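Local coordinates for protein MDM10 isoform 1 (Saccharomyces cerevisiae, PDB 7BTX) that helps tether the endoplasmic reticulum to mitochondria as a component of the ERMES complex and takes part in late assembly steps of the TOM complex, at residues D26-A29 and T30-L34. Sequence-based numbering, arbitrary orientation.
Sequences DITA and TSRTL
The short helix 30-33 begins just after Ala29, whose carbonyl oxygen serves the first turn as acceptor, and an arginine of the helix folds back over the incoming loop. Ala29 O accepts from Thr33 N at 3.0 Å, the i to i+4 bond of the turn, and from Thr33 OG1, also 3.0 Å from Ala29 O. The two donors reach the oxygen from opposite faces of its carbonyl plane. Thr33 can offer both because its OG1 lies beside its own backbone N, anti to the carbonyl carbon (chi1 -63°). A weak bond from Arg32 N adds to them, and one residue further along, Leu34 N bonds to Thr30 O at 3.3 Å.

The Arg32 side chain runs back toward the loop and bends at chi3 (-44°), which lays its guanidinium across Thr28 and Ala29. Thr28 O and Ala29 CA lie over one face of the group, Ala29 CA standing 4.2 Å above its centre. The approach of Thr28 O is over the face and does not amount to a hydrogen bond. Arg32 NH2 instead bonds to Glu25 O, tying the helix back to the loop residue just before Asp26. Asp26 OD2 is 4.4 Å from Arg32 NH2, beyond salt-bridge range but probably favourable in charge, while Asp26 OD1 bonds to Thr20 OG1.

Inside the beta-barrel the segment passes across the strands of the wall: Ile27 packs on strand 245-258, Thr30 and Ser31 touch strand 280-284, Ser31 and Leu34 meet strand 292-297, and Thr33 O accepts from Lys417 of strand 413-420.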
loop_
_atom_site.group_PDB
_atom_site.type_symbol
_atom_site.label_atom_id
_atom_site.label_comp_id
_atom_site.label_asym_id
_atom_site.label_seq_id
_atom_site.Cartn_x
_atom_site.Cartn_y
_atom_site.Cartn_z
ATOM N N ASP D 26 -15.175 19.788 30.987
ATOM C CA ASP D 26 -16.506 19.209 30.921
ATOM C C ASP D 26 -17.557 20.276 31.159
ATOM O O ASP D 26 -18.680 19.968 31.567
ATOM C CB ASP D 26 -16.669 18.080 31.935
ATOM C CG ASP D 26 -15.798 16.884 31.623
ATOM O OD1 ASP D 26 -14.806 16.667 32.348
ATOM O OD2 ASP D 26 -16.108 16.154 30.661
ATOM N N ILE D 27 -17.203 21.537 30.925
ATOM C CA ILE D 27 -18.128 22.645 31.116
ATOM C C ILE D 27 -18.984 22.770 29.862
ATOM O O ILE D 27 -20.201 22.959 29.946
ATOM C CB ILE D 27 -17.371 23.941 31.486
ATOM C CG1 ILE D 27 -18.317 25.126 31.619
ATOM C CG2 ILE D 27 -16.195 24.229 30.547
ATOM C CD1 ILE D 27 -17.806 26.180 32.551
ATOM N N THR D 28 -18.365 22.637 28.692
ATOM C CA THR D 28 -19.085 22.388 27.450
ATOM C C THR D 28 -18.882 20.921 27.126
ATOM O O THR D 28 -18.005 20.569 26.340
ATOM C CB THR D 28 -18.558 23.260 26.318
ATOM O OG1 THR D 28 -17.140 23.093 26.210
ATOM C CG2 THR D 28 -18.861 24.719 26.579
ATOM N N ALA D 29 -19.671 20.051 27.741
ATOM C CA ALA D 29 -19.525 18.631 27.466
ATOM C C ALA D 29 -20.766 18.142 26.747
ATOM O O ALA D 29 -20.691 17.277 25.869
ATOM C CB ALA D 29 -19.297 17.841 28.750
ATOM N N THR D 30 -21.914 18.703 27.118
ATOM C CA THR D 30 -23.156 18.362 26.448
ATOM C C THR D 30 -23.228 19.008 25.068
ATOM O O THR D 30 -23.900 18.484 24.178
ATOM C CB THR D 30 -24.328 18.784 27.330
ATOM O OG1 THR D 30 -24.058 18.385 28.677
ATOM C CG2 THR D 30 -25.589 18.068 26.917
ATOM N N SER D 31 -22.513 20.109 24.862
ATOM C CA SER D 31 -22.388 20.730 23.551
ATOM C C SER D 31 -21.316 20.089 22.683
ATOM O O SER D 31 -21.123 20.532 21.549
ATOM C CB SER D 31 -22.073 22.216 23.702
ATOM O OG SER D 31 -21.477 22.729 22.526
ATOM N N ARG D 32 -20.593 19.095 23.189
ATOM C CA ARG D 32 -19.661 18.338 22.367
ATOM C C ARG D 32 -20.134 16.919 22.113
ATOM O O ARG D 32 -19.727 16.311 21.117
ATOM C CB ARG D 32 -18.279 18.297 23.022
ATOM C CG ARG D 32 -17.658 19.658 23.223
ATOM C CD ARG D 32 -16.183 19.550 23.560
ATOM N NE ARG D 32 -15.909 18.496 24.534
ATOM C CZ ARG D 32 -15.590 18.715 25.806
ATOM N NH1 ARG D 32 -15.512 19.955 26.266
ATOM N NH2 ARG D 32 -15.360 17.697 26.621
ATOM N N THR D 33 -20.978 16.387 22.986
ATOM C CA THR D 33 -21.592 15.085 22.802
ATOM C C THR D 33 -22.746 15.169 21.814
ATOM O O THR D 33 -22.947 14.257 21.004
ATOM C CB THR D 33 -22.059 14.557 24.163
ATOM O OG1 THR D 33 -20.921 14.384 25.014
ATOM C CG2 THR D 33 -22.778 13.225 24.046
ATOM N N LEU D 34 -23.471 16.285 21.820
ATOM C CA LEU D 34 -24.646 16.424 20.976
ATOM C C LEU D 34 -24.346 17.030 19.616
ATOM O O LEU D 34 -25.159 16.879 18.702
ATOM C CB LEU D 34 -25.707 17.257 21.695
ATOM C CG LEU D 34 -26.340 16.484 22.844
ATOM C CD1 LEU D 34 -27.283 17.294 23.683
ATOM C CD2 LEU D 34 -27.090 15.374 22.232
#